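Local coordinates for Asp/Glu-specific dipeptidyl-peptidase (PDB 5JXF), which removes dipeptides from the N-terminus of oligopeptides as a serine protease of family S46, with strict specificity for aspartate or glutamate at the P1 position, at residues 310-315 and 409-414; 321-326 and 459-464; 59-64 and 72-77; 272-277 and 672-677. One frame throughout, in Å; residues are numbered along the deposited sequence.

Interaction 1: 310-315 and 409-414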
loop_
_atom_site.group_PDB
_atom_site.type_symbol
_atom_site.label_atom_id
_atom_site.label_comp_id
_atom_site.label_asym_id
_atom_site.label_seq_id
_atom_site.Cartn_x
_atom_site.Cartn_y
_atom_site.Cartn_z
ATOM N N ILE A 310 17.163 8.950 -11.438
ATOM C CA ILE A 310 15.886 8.259 -11.341
ATOM C C ILE A 310 15.160 8.218 -12.697
ATOM O O ILE A 310 14.771 7.143 -13.178
ATOM C CB ILE A 310 14.989 8.925 -10.282
ATOM C CG1 ILE A 310 15.512 8.573 -8.885
ATOM C CG2 ILE A 310 13.543 8.478 -10.445
ATOM C CD1 ILE A 310 14.976 9.467 -7.787
ATOM N N GLU A 311 15.005 9.378 -13.319
ATOM C CA GLU A 311 14.333 9.461 -14.619
ATOM C C GLU A 311 15.039 8.619 -15.678
ATOM O O GLU A 311 14.392 7.947 -16.482
ATOM C CB GLU A 311 14.240 10.918 -15.088
ATOM C CG GLU A 311 12.819 11.425 -15.223
ATOM C CD GLU A 311 12.742 12.806 -15.866
ATOM O OE1 GLU A 311 12.842 12.896 -17.109
ATOM O OE2 GLU A 311 12.577 13.804 -15.132
ATOM N N ILE A 312 16.370 8.642 -15.665
ATOM C CA ILE A 312 17.136 7.870 -16.639
ATOM C C ILE A 312 16.944 6.369 -16.456
ATOM O O ILE A 312 16.668 5.669 -17.423
ATOM C CB ILE A 312 18.635 8.188 -16.574
ATOM C CG1 ILE A 312 18.879 9.643 -16.946
ATOM C CG2 ILE A 312 19.419 7.280 -17.521
ATOM C CD1 ILE A 312 20.339 10.008 -16.866
ATOM N N ARG A 313 17.083 5.871 -15.230
ATOM C CA ARG A 313 16.934 4.434 -14.979
ATOM C C ARG A 313 15.496 3.947 -15.220
ATOM O O ARG A 313 15.276 2.822 -15.672
ATOM C CB ARG A 313 17.369 4.084 -13.550
ATOM C CG ARG A 313 18.887 4.167 -13.347
ATOM C CD ARG A 313 19.345 3.701 -11.972
ATOM N NE ARG A 313 20.802 3.789 -11.860
ATOM C CZ ARG A 313 21.574 2.861 -11.300
ATOM N NH1 ARG A 313 21.026 1.762 -10.784
ATOM N NH2 ARG A 313 22.896 3.035 -11.245
ATOM N N GLU A 314 14.521 4.795 -14.922
ATOM C CA GLU A 314 13.121 4.409 -15.106
ATOM C C GLU A 314 12.822 4.085 -16.572
ATOM O O GLU A 314 12.182 3.081 -16.881
ATOM C CB GLU A 314 12.184 5.515 -14.607
ATOM C CG GLU A 314 10.714 5.126 -14.599
ATOM C CD GLU A 314 10.079 5.240 -15.972
ATOM O OE1 GLU A 314 10.522 6.107 -16.763
ATOM O OE2 GLU A 314 9.159 4.445 -16.267
ATOM N N ALA A 315 13.282 4.946 -17.470
ATOM C CA ALA A 315 13.086 4.722 -18.894
ATOM C C ALA A 315 13.785 3.426 -19.332
ATOM O O ALA A 315 13.194 2.618 -20.047
ATOM C CB ALA A 315 13.589 5.907 -19.686
ATOM N N ASN A 409 27.543 9.293 -17.268
ATOM C CA ASN A 409 27.703 7.975 -16.652
ATOM C C ASN A 409 26.478 7.061 -16.813
ATOM O O ASN A 409 26.622 5.861 -17.067
ATOM C CB ASN A 409 27.998 8.098 -15.154
ATOM C CG ASN A 409 29.270 8.835 -14.866
ATOM O OD1 ASN A 409 30.217 8.806 -15.652
ATOM N ND2 ASN A 409 29.312 9.493 -13.714
ATOM N N GLU A 410 25.277 7.616 -16.644
ATOM C CA GLU A 410 24.085 6.769 -16.626
ATOM C C GLU A 410 23.728 6.315 -18.029
ATOM O O GLU A 410 23.266 5.194 -18.224
ATOM C CB GLU A 410 22.895 7.490 -15.977
ATOM C CG GLU A 410 22.947 7.521 -14.449
ATOM C CD GLU A 410 22.671 6.162 -13.796
ATOM O OE1 GLU A 410 21.804 5.405 -14.289
ATOM O OE2 GLU A 410 23.324 5.847 -12.778
ATOM N N VAL A 411 23.974 7.170 -19.011
ATOM C CA VAL A 411 23.481 6.900 -20.352
ATOM C C VAL A 411 24.522 6.199 -21.213
ATOM O O VAL A 411 24.204 5.268 -21.954
ATOM C CB VAL A 411 23.015 8.196 -21.037
ATOM C CG1 VAL A 411 22.779 7.969 -22.521
ATOM C CG2 VAL A 411 21.746 8.717 -20.358
ATOM N N VAL A 412 25.773 6.623 -21.098
ATOM C CA VAL A 412 26.829 6.056 -21.925
ATOM C C VAL A 412 27.555 4.896 -21.230
ATOM O O VAL A 412 27.824 3.866 -21.851
ATOM C CB VAL A 412 27.841 7.141 -22.325
ATOM C CG1 VAL A 412 28.986 6.541 -23.123
ATOM C CG2 VAL A 412 27.141 8.230 -23.118
ATOM N N VAL A 413 27.842 5.051 -19.940
ATOM C CA VAL A 413 28.634 4.065 -19.208
ATOM C C VAL A 413 27.838 2.856 -18.681
ATOM O O VAL A 413 28.318 1.717 -18.724
ATOM C CB VAL A 413 29.351 4.732 -18.014
ATOM C CG1 VAL A 413 30.171 3.713 -17.232
ATOM C CG2 VAL A 413 30.225 5.877 -18.497
ATOM N N LYS A 414 26.624 3.091 -18.192
ATOM C CA LYS A 414 25.925 2.053 -17.440
ATOM C C LYS A 414 24.685 1.443 -18.123
ATOM O O LYS A 414 24.570 0.222 -18.180
ATOM C CB LYS A 414 25.554 2.606 -16.058
ATOM C CG LYS A 414 26.750 3.276 -15.377
ATOM C CD LYS A 414 26.687 3.296 -13.848
ATOM C CE LYS A 414 28.041 3.772 -13.285
ATOM N NZ LYS A 414 27.986 4.363 -11.918
#
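Arg-313 and Glu-410 form a buried salt bridge between helices 295-325 and 386-415, two members of the helical domain that S46 peptidases carry in addition to their chymotrypsin-like barrels. The local axes run 10.2 Å apart at 45°. The close-packed part is apolar: Ile-312 lays CD1 against the aliphatic start of Glu-410, 3.7 Å from its CB, while CG2, opposite the backbone N (chi1 -64°), comes 3.9 Å from CG2 of Val-411. Beside this patch the chain of Glu-410 bends at chi2 and carries its carboxylate across the extended arm of Arg-313. The grip is side-on, using NE and NH2, with guanidinium and carboxylate planes 40° apart. On the far side of the salt bridge the packing gives way to exposed Lys-414, whose NZ stays 5.3 Å from Arg-313 NH2. NH1 of the arginine turns to Val-341 O on helix 328-357, so one guanidinium links three helices. A leucine in place of Arg-313 would probably leave the buried carboxylate of Glu-410 without its countercharge and Val-341 O without this donor. NE meets OE1 of Glu-410 obliquely at 3.1 Å, whereas Arg-313 NH2 meets the syn lone pair of Glu-410 OE2, which lies in the guanidinium plane, at 3.2 Å.

Interaction 2: 321-326 and 459-464. Unlike the reference sequence in segment 459-464: Ser-460 (reference Ala).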
loop_
_atom_site.group_PDB
_atom_site.type_symbol
_atom_site.label_atom_id
_atom_site.label_comp_id
_atom_site.label_asym_id
_atom_site.label_seq_id
_atom_site.Cartn_x
_atom_site.Cartn_y
_atom_site.Cartn_z
ATOM N N ASP A 321 11.976 -4.388 -18.788
ATOM C CA ASP A 321 10.872 -5.150 -18.208
ATOM C C ASP A 321 9.965 -5.756 -19.292
ATOM O O ASP A 321 9.614 -6.939 -19.233
ATOM C CB ASP A 321 10.051 -4.262 -17.266
ATOM C CG ASP A 321 9.238 -5.066 -16.252
ATOM O OD1 ASP A 321 9.689 -6.163 -15.839
ATOM O OD2 ASP A 321 8.141 -4.593 -15.871
ATOM N N GLY A 322 9.618 -4.948 -20.289
ATOM C CA GLY A 322 8.775 -5.397 -21.385
ATOM C C GLY A 322 9.294 -6.653 -22.066
ATOM O O GLY A 322 8.577 -7.646 -22.185
ATOM N N PHE A 323 10.547 -6.616 -22.504
ATOM C CA PHE A 323 11.140 -7.750 -23.206
ATOM C C PHE A 323 11.298 -8.989 -22.326
ATOM O O PHE A 323 11.239 -10.118 -22.818
ATOM C CB PHE A 323 12.502 -7.371 -23.784
ATOM C CG PHE A 323 12.427 -6.498 -25.002
ATOM C CD1 PHE A 323 12.448 -5.119 -24.885
ATOM C CD2 PHE A 323 12.341 -7.060 -26.265
ATOM C CE1 PHE A 323 12.387 -4.319 -26.005
ATOM C CE2 PHE A 323 12.277 -6.266 -27.388
ATOM C CZ PHE A 323 12.298 -4.893 -27.259
ATOM N N MET A 324 11.506 -8.779 -21.030
ATOM C CA MET A 324 11.751 -9.887 -20.111
ATOM C C MET A 324 10.458 -10.591 -19.669
ATOM O O MET A 324 10.475 -11.780 -19.362
ATOM C CB MET A 324 12.514 -9.396 -18.886
ATOM C CG MET A 324 13.870 -8.796 -19.211
ATOM S SD MET A 324 14.527 -7.854 -17.823
ATOM C CE MET A 324 14.822 -9.162 -16.652
ATOM N N ARG A 325 9.346 -9.864 -19.621
ATOM C CA ARG A 325 8.068 -10.490 -19.267
ATOM C C ARG A 325 7.506 -11.275 -20.453
ATOM O O ARG A 325 6.575 -12.064 -20.304
ATOM C CB ARG A 325 7.056 -9.440 -18.795
ATOM C CG ARG A 325 7.480 -8.683 -17.542
ATOM C CD ARG A 325 6.566 -7.492 -17.254
ATOM N NE ARG A 325 5.444 -7.849 -16.397
ATOM C CZ ARG A 325 5.339 -7.503 -15.117
ATOM N NH1 ARG A 325 6.281 -6.772 -14.549
ATOM N NH2 ARG A 325 4.278 -7.875 -14.410
ATOM N N LYS A 326 8.086 -11.062 -21.630
ATOM C CA LYS A 326 7.591 -11.681 -22.860
ATOM C C LYS A 326 8.524 -12.758 -23.429
ATOM O O LYS A 326 8.220 -13.360 -24.460
ATOM C CB LYS A 326 7.351 -10.605 -23.924
ATOM C CG LYS A 326 6.322 -9.556 -23.529
ATOM C CD LYS A 326 6.107 -8.540 -24.646
ATOM C CE LYS A 326 5.451 -7.266 -24.128
ATOM N NZ LYS A 326 4.568 -7.533 -22.952
ATOM N N ASN A 459 21.479 -8.337 -25.738
ATOM C CA ASN A 459 20.442 -8.509 -26.737
ATOM C C ASN A 459 20.352 -7.241 -27.570
ATOM O O ASN A 459 19.956 -6.191 -27.062
ATOM C CB ASN A 459 19.100 -8.834 -26.077
ATOM C CG ASN A 459 18.054 -9.303 -27.076
ATOM O OD1 ASN A 459 17.390 -8.494 -27.724
ATOM N ND2 ASN A 459 17.906 -10.618 -27.203
ATOM N N SER A 460 20.756 -7.336 -28.834
ATOM C CA SER A 460 20.752 -6.197 -29.746
ATOM C C SER A 460 19.392 -5.495 -29.810
ATOM O O SER A 460 19.321 -4.269 -29.712
ATOM C CB SER A 460 21.178 -6.649 -31.147
ATOM O OG SER A 460 20.614 -5.827 -32.150
ATOM N N THR A 461 18.320 -6.274 -29.957
ATOM C CA THR A 461 16.962 -5.727 -30.014
ATOM C C THR A 461 16.629 -4.885 -28.780
ATOM O O THR A 461 16.156 -3.755 -28.904
ATOM C CB THR A 461 15.911 -6.843 -30.159
ATOM O OG1 THR A 461 16.250 -7.679 -31.273
ATOM C CG2 THR A 461 14.527 -6.251 -30.373
ATOM N N VAL A 462 16.898 -5.429 -27.594
ATOM C CA VAL A 462 16.661 -4.705 -26.346
ATOM C C VAL A 462 17.466 -3.406 -26.251
ATOM O O VAL A 462 16.917 -2.339 -25.976
ATOM C CB VAL A 462 17.005 -5.573 -25.121
ATOM C CG1 VAL A 462 16.795 -4.782 -23.833
ATOM C CG2 VAL A 462 16.174 -6.849 -25.121
ATOM N N ASP A 463 18.771 -3.502 -26.488
ATOM C CA ASP A 463 19.678 -2.397 -26.187
ATOM C C ASP A 463 19.405 -1.182 -27.059
ATOM O O ASP A 463 19.661 -0.047 -26.677
ATOM C CB ASP A 463 21.138 -2.836 -26.341
ATOM C CG ASP A 463 22.117 -1.786 -25.834
ATOM O OD1 ASP A 463 22.088 -1.518 -24.612
ATOM O OD2 ASP A 463 22.911 -1.237 -26.643
ATOM N N GLU A 464 18.860 -1.427 -28.233
ATOM C CA GLU A 464 18.560 -0.357 -29.161
ATOM C C GLU A 464 17.295 0.406 -28.788
ATOM O O GLU A 464 17.217 1.617 -28.970
ATOM C CB GLU A 464 18.460 -0.949 -30.560
ATOM C CG GLU A 464 18.114 0.013 -31.686
ATOM C CD GLU A 464 18.232 -0.662 -33.047
ATOM O OE1 GLU A 464 18.656 -1.842 -33.076
ATOM O OE2 GLU A 464 17.871 -0.032 -34.061
#
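Phe-323, near the C-terminal end of helix 295-325, reaches across to Thr-461 and Val-462 in the first turn of helix 460-477, joining two helices of the helical domain. That turn begins with Asn-459 at the N-cap. Its OD1 accepts from Val-462 N at 3.1 Å, in the carbonyl plane and on a lone pair, so the residue that packs on the ring also has its backbone N-H held by the cap. Thr-461, exposed, follows. With CG2 opposite its own backbone N (chi1 -53°), the methyl comes to 3.7 Å from Phe-323 CE2, meeting the ring obliquely. Val-462, the buried partner, does more of the covering: its CG2 sits over one ring face as a CH-pi contact, 4.1 Å from the centroid and 24° off the normal. The methyl is displaced toward the root of the ring, 3.8 Å from Phe-323 CG. Val-462 also touches Tyr-334 of helix 328-357, and Asp-463 ties the turn to the start of helix 417-435 through Glu-417 N and Leu-418 N. An alanine at Phe-323 would probably open a gap beside the two methyls and lose the ring that bridges these two segments. With methyl groups against an aromatic ring and no polar bond between the segments, the contact depends on shape and dispersion, and the capping bond steadies one partner without crossing to the other.

Interaction 3: 59-64 and 72-77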
loop_
_atom_site.group_PDB
_atom_site.type_symbol
_atom_site.label_atom_id
_atom_site.label_comp_id
_atom_site.label_asym_id
_atom_site.label_seq_id
_atom_site.Cartn_x
_atom_site.Cartn_y
_atom_site.Cartn_z
ATOM N N MET A 59 23.346 -8.322 25.436
ATOM C CA MET A 59 24.424 -9.155 24.934
ATOM C C MET A 59 25.088 -9.843 26.131
ATOM O O MET A 59 25.318 -9.226 27.178
ATOM C CB MET A 59 25.441 -8.327 24.122
ATOM C CG MET A 59 26.510 -9.175 23.416
ATOM S SD MET A 59 27.669 -8.192 22.434
ATOM C CE MET A 59 28.544 -7.374 23.763
ATOM N N LYS A 60 25.374 -11.129 25.968
ATOM C CA LYS A 60 25.937 -11.936 27.035
ATOM C C LYS A 60 27.421 -12.181 26.778
ATOM O O LYS A 60 28.203 -12.240 27.719
ATOM C CB LYS A 60 25.177 -13.256 27.163
ATOM C CG LYS A 60 23.708 -13.069 27.631
ATOM C CD LYS A 60 23.657 -12.226 28.893
ATOM C CE LYS A 60 22.226 -12.060 29.414
ATOM N NZ LYS A 60 22.126 -10.920 30.368
ATOM N N ILE A 61 27.800 -12.296 25.508
ATOM C CA ILE A 61 29.213 -12.402 25.130
ATOM C C ILE A 61 29.924 -11.063 25.221
ATOM O O ILE A 61 29.313 -10.035 25.533
ATOM C CB ILE A 61 29.410 -12.935 23.696
ATOM C CG1 ILE A 61 28.700 -12.029 22.688
ATOM C CG2 ILE A 61 28.987 -14.397 23.579
ATOM C CD1 ILE A 61 29.041 -12.338 21.242
ATOM N N SER A 62 31.218 -11.074 24.918
ATOM C CA SER A 62 32.059 -9.900 25.139
ATOM C C SER A 62 32.765 -9.428 23.874
ATOM O O SER A 62 32.758 -10.119 22.855
ATOM C CB SER A 62 33.100 -10.197 26.219
ATOM O OG SER A 62 32.500 -10.173 27.496
ATOM N N ALA A 63 33.369 -8.248 23.957
ATOM C CA ALA A 63 34.157 -7.697 22.857
ATOM C C ALA A 63 35.201 -8.704 22.342
ATOM O O ALA A 63 35.346 -8.896 21.131
ATOM C CB ALA A 63 34.826 -6.414 23.292
ATOM N N ASP A 64 35.890 -9.373 23.254
ATOM C CA ASP A 64 36.930 -10.321 22.850
ATOM C C ASP A 64 36.382 -11.547 22.121
ATOM O O ASP A 64 37.124 -12.207 21.395
ATOM C CB ASP A 64 37.755 -10.775 24.058
ATOM C CG ASP A 64 39.023 -9.953 24.244
ATOM O OD1 ASP A 64 39.967 -10.106 23.432
ATOM O OD2 ASP A 64 39.072 -9.150 25.201
ATOM N N SER A 72 40.353 -17.533 18.318
ATOM C CA SER A 72 39.256 -17.407 17.343
ATOM C C SER A 72 38.208 -16.444 17.868
ATOM O O SER A 72 38.111 -16.231 19.072
ATOM C CB SER A 72 38.615 -18.759 17.054
ATOM O OG SER A 72 37.943 -19.234 18.208
ATOM N N SER A 73 37.441 -15.848 16.960
ATOM C CA SER A 73 36.354 -14.933 17.329
ATOM C C SER A 73 35.306 -14.869 16.219
ATOM O O SER A 73 35.459 -15.538 15.192
ATOM C CB SER A 73 36.895 -13.538 17.604
ATOM O OG SER A 73 37.445 -12.989 16.423
ATOM N N LEU A 74 34.265 -14.053 16.411
ATOM C CA LEU A 74 33.185 -13.962 15.416
ATOM C C LEU A 74 33.702 -13.556 14.048
ATOM O O LEU A 74 33.214 -14.051 13.040
ATOM C CB LEU A 74 32.093 -12.970 15.861
ATOM C CG LEU A 74 31.295 -13.421 17.088
ATOM C CD1 LEU A 74 29.996 -12.614 17.245
ATOM C CD2 LEU A 74 30.989 -14.896 16.999
ATOM N N LYS A 75 34.713 -12.682 14.017
ATOM C CA LYS A 75 35.198 -12.132 12.747
ATOM C C LYS A 75 35.679 -13.233 11.803
ATOM O O LYS A 75 35.571 -13.098 10.583
ATOM C CB LYS A 75 36.323 -11.106 12.975
ATOM C CG LYS A 75 37.684 -11.706 13.291
ATOM C CD LYS A 75 38.803 -10.747 12.924
ATOM C CE LYS A 75 40.151 -11.254 13.412
ATOM N NZ LYS A 75 40.663 -12.383 12.589
ATOM N N ASP A 76 36.201 -14.316 12.381
ATOM C CA ASP A 76 36.630 -15.489 11.617
ATOM C C ASP A 76 35.503 -16.212 10.894
ATOM O O ASP A 76 35.745 -17.001 9.988
ATOM C CB ASP A 76 37.347 -16.470 12.543
ATOM C CG ASP A 76 38.655 -15.890 13.086
ATOM O OD1 ASP A 76 39.365 -15.219 12.302
ATOM O OD2 ASP A 76 38.938 -16.054 14.288
ATOM N N ALA A 77 34.267 -15.932 11.287
ATOM C CA ALA A 77 33.131 -16.580 10.659
ATOM C C ALA A 77 32.393 -15.641 9.681
ATOM O O ALA A 77 31.373 -16.031 9.090
ATOM C CB ALA A 77 32.178 -17.102 11.734
#
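The backbones of segments 59-64 and 72-77 come closest at Asp-64 and Ser-73, whose CA atoms are 7.2 Å apart. The first segment is irregular up to Ser-62 and then enters the short, weakly bonded helix 63-66. The second is extended at Ser-73 and then coils through two overlapping turns, in which Asp-76 N bonds to Ser-73 O and Ala-77 N to Leu-74 O at 2.8 Å. Asp-76 folds back over this coil: its OD2 accepts from Ser-73 N at 3.1 Å, from well out of the carboxylate plane, and its OD1 pairs with Lys-75 NZ. The two segments belong to the N-terminal part of the chain, just before strand 80-81 begins the first sheet of the chymotrypsin-like barrels. Lys-75 NZ is also bound by Ile-141 O and Val-142 O of that sheet, whereas Leu-74 rests on Met-281 and Met-283 of the second sheet. Between the segments, Ile-61 and Leu-74 reach toward each other tip to tip, CD1 to CD1, at 4.1 Å. Ile-61 achieves this with CG1 held between its backbone N and carbonyl carbon (chi1 58°), pointing the long branch at the leucine. Separately, Ser-73 CB lies 4.0 Å from Asp-64 O, a van der Waals approach to the carbonyl.

Interaction 4: 272-277 and 672-677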
loop_
_atom_site.group_PDB
_atom_site.type_symbol
_atom_site.label_atom_id
_atom_site.label_comp_id
_atom_site.label_asym_id
_atom_site.label_seq_id
_atom_site.Cartn_x
_atom_site.Cartn_y
_atom_site.Cartn_z
ATOM N N ASP A 272 15.449 -21.509 18.123
ATOM C CA ASP A 272 14.555 -20.999 19.152
ATOM C C ASP A 272 13.981 -19.650 18.762
ATOM O O ASP A 272 13.301 -19.017 19.563
ATOM C CB ASP A 272 15.280 -20.873 20.498
ATOM C CG ASP A 272 15.529 -22.226 21.158
ATOM O OD1 ASP A 272 15.224 -23.270 20.526
ATOM O OD2 ASP A 272 16.037 -22.244 22.307
ATOM N N GLY A 273 14.305 -19.205 17.549
ATOM C CA GLY A 273 13.733 -17.997 16.980
ATOM C C GLY A 273 13.997 -16.667 17.662
ATOM O O GLY A 273 14.845 -16.553 18.553
ATOM N N VAL A 274 13.254 -15.654 17.218
ATOM C CA VAL A 274 13.397 -14.294 17.720
ATOM C C VAL A 274 12.082 -13.732 18.237
ATOM O O VAL A 274 11.032 -13.931 17.624
ATOM C CB VAL A 274 13.908 -13.340 16.637
ATOM C CG1 VAL A 274 15.393 -13.666 16.254
ATOM C CG2 VAL A 274 13.023 -13.438 15.415
ATOM N N GLN A 275 12.154 -13.004 19.345
ATOM C CA GLN A 275 11.008 -12.282 19.867
ATOM C C GLN A 275 11.408 -10.816 19.958
ATOM O O GLN A 275 12.596 -10.500 20.070
ATOM C CB GLN A 275 10.573 -12.844 21.234
ATOM C CG GLN A 275 9.588 -11.954 21.999
ATOM C CD GLN A 275 9.129 -12.556 23.320
ATOM O OE1 GLN A 275 9.900 -13.223 24.013
ATOM N NE2 GLN A 275 7.871 -12.294 23.689
ATOM N N GLU A 276 10.417 -9.936 19.870
ATOM C CA GLU A 276 10.581 -8.498 20.050
ATOM C C GLU A 276 11.458 -8.175 21.257
ATOM O O GLU A 276 11.349 -8.824 22.290
ATOM C CB GLU A 276 9.180 -7.832 20.200
ATOM C CG GLU A 276 9.186 -6.317 20.450
ATOM C CD GLU A 276 7.778 -5.676 20.312
ATOM O OE1 GLU A 276 6.780 -6.433 20.250
ATOM O OE2 GLU A 276 7.677 -4.425 20.252
ATOM N N ASP A 277 12.310 -7.163 21.100
ATOM C CA ASP A 277 13.300 -6.732 22.091
ATOM C C ASP A 277 14.528 -7.654 22.201
ATOM O O ASP A 277 15.401 -7.378 23.000
ATOM C CB ASP A 277 12.681 -6.597 23.483
ATOM C CG ASP A 277 11.617 -5.531 23.552
ATOM O OD1 ASP A 277 11.718 -4.528 22.812
ATOM O OD2 ASP A 277 10.672 -5.706 24.353
ATOM N N ASN A 672 24.845 -16.829 18.503
ATOM C CA ASN A 672 24.179 -17.744 17.582
ATOM C C ASN A 672 23.484 -17.032 16.439
ATOM O O ASN A 672 22.863 -15.985 16.636
ATOM C CB ASN A 672 23.148 -18.597 18.338
ATOM C CG ASN A 672 23.736 -19.247 19.574
ATOM O OD1 ASN A 672 24.540 -20.174 19.476
ATOM N ND2 ASN A 672 23.359 -18.749 20.744
ATOM N N LEU A 673 23.568 -17.618 15.249
ATOM C CA LEU A 673 22.903 -17.074 14.078
ATOM C C LEU A 673 21.386 -17.181 14.199
ATOM O O LEU A 673 20.863 -18.282 14.323
ATOM C CB LEU A 673 23.345 -17.798 12.812
ATOM C CG LEU A 673 22.871 -17.087 11.540
ATOM C CD1 LEU A 673 23.516 -15.718 11.481
ATOM C CD2 LEU A 673 23.163 -17.899 10.280
ATOM N N ILE A 674 20.694 -16.045 14.132
ATOM C CA ILE A 674 19.224 -16.016 14.191
ATOM C C ILE A 674 18.566 -15.380 12.951
ATOM O O ILE A 674 17.378 -15.600 12.678
ATOM C CB ILE A 674 18.729 -15.248 15.419
ATOM C CG1 ILE A 674 19.540 -13.960 15.599
ATOM C CG2 ILE A 674 18.785 -16.117 16.648
ATOM C CD1 ILE A 674 18.929 -12.979 16.602
ATOM N N GLY A 675 19.326 -14.583 12.212
ATOM C CA GLY A 675 18.821 -13.935 11.017
ATOM C C GLY A 675 19.878 -13.740 9.947
ATOM O O GLY A 675 21.097 -13.827 10.202
ATOM N N LEU A 676 19.406 -13.495 8.734
ATOM C CA LEU A 676 20.273 -13.169 7.603
ATOM C C LEU A 676 19.851 -11.837 6.995
ATOM O O LEU A 676 18.775 -11.748 6.402
ATOM C CB LEU A 676 20.205 -14.294 6.581
ATOM C CG LEU A 676 20.795 -14.109 5.195
ATOM C CD1 LEU A 676 22.313 -13.956 5.255
ATOM C CD2 LEU A 676 20.401 -15.308 4.377
ATOM N N ASN A 677 20.674 -10.798 7.171
ATOM C CA ASN A 677 20.325 -9.457 6.717
ATOM C C ASN A 677 20.221 -9.362 5.212
ATOM O O ASN A 677 20.989 -10.003 4.500
ATOM C CB ASN A 677 21.337 -8.444 7.220
ATOM C CG ASN A 677 20.966 -7.033 6.872
ATOM O OD1 ASN A 677 20.041 -6.469 7.462
ATOM N ND2 ASN A 677 21.689 -6.437 5.915
#
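Ile-674, which packs against Val-274, occupies the first position of a classic beta bulge: it and Gly-675 both face the single residue Ala-666 on the neighbouring strand 665-667. The bulge interrupts strand 673-680, an inner strand of the antiparallel sheet that belongs to the second chymotrypsin-like barrel. At Ile-674 the backbone leaves the usual extended region (psi -21°). Its side chain points toward the loop 272-277, which connects strand 269-270 with strand 279-284 of the same sheet. The loop passes as an irregular chain that makes no backbone pairing with the bulge, and the contact is made by apolar groups. Gly-273, with positive phi, carries the chain past the isoleucine, its O 4.4 Å from Ile-674 CG2, a loose approach. Val-274 then turns its side chain to the strand. With CG1 opposite its carbonyl carbon (chi1 -68°), that methyl, rather than CG2, is the branch that touches.

Neighbouring residues tie the loop and the strand into the fold. Asp-272 anchors the loop to the C-terminal tail through His-727 ND1 and Lys-729 N, and Val-274 also touches Asp-702 of strand 698-702. Further along strand 673-680, Asn-677 ND2 binds the carbonyl of Asn-661, the neighbour of the probable nucleophile Ser-662, and the strand continues into Phe-678, Asp-679 and Arg-680 of the dipeptide pocket. The contact itself lies at the opposite end of the strand, away from that pocket. Here Val-274 CG1 fits into the bend of the isoleucine, 3.6 Å from CD1 and 3.8 Å from CB of Ile-674.

Interactions 1 and 2 share helix 295-325 and lie in the helical domain, their centres about 16 Å apart; interactions 3 and 4 belong to the barrel part, about 17 Å apart between centres. Interactions 1 and 4 are buried, while 2 and 3 each include an exposed residue. Interaction 1 alone carries charge across, a salt bridge in the interior; the other three meet through methyls, an aromatic ring or van der Waals approach to a carbonyl. Strand 279-284 links the last two: Leu-74 of interaction 3 packs on it, and the loop 272-277 of interaction 4 leads into it. Helix-helix packing thus contrasts with loop-to-loop and loop-to-strand contacts.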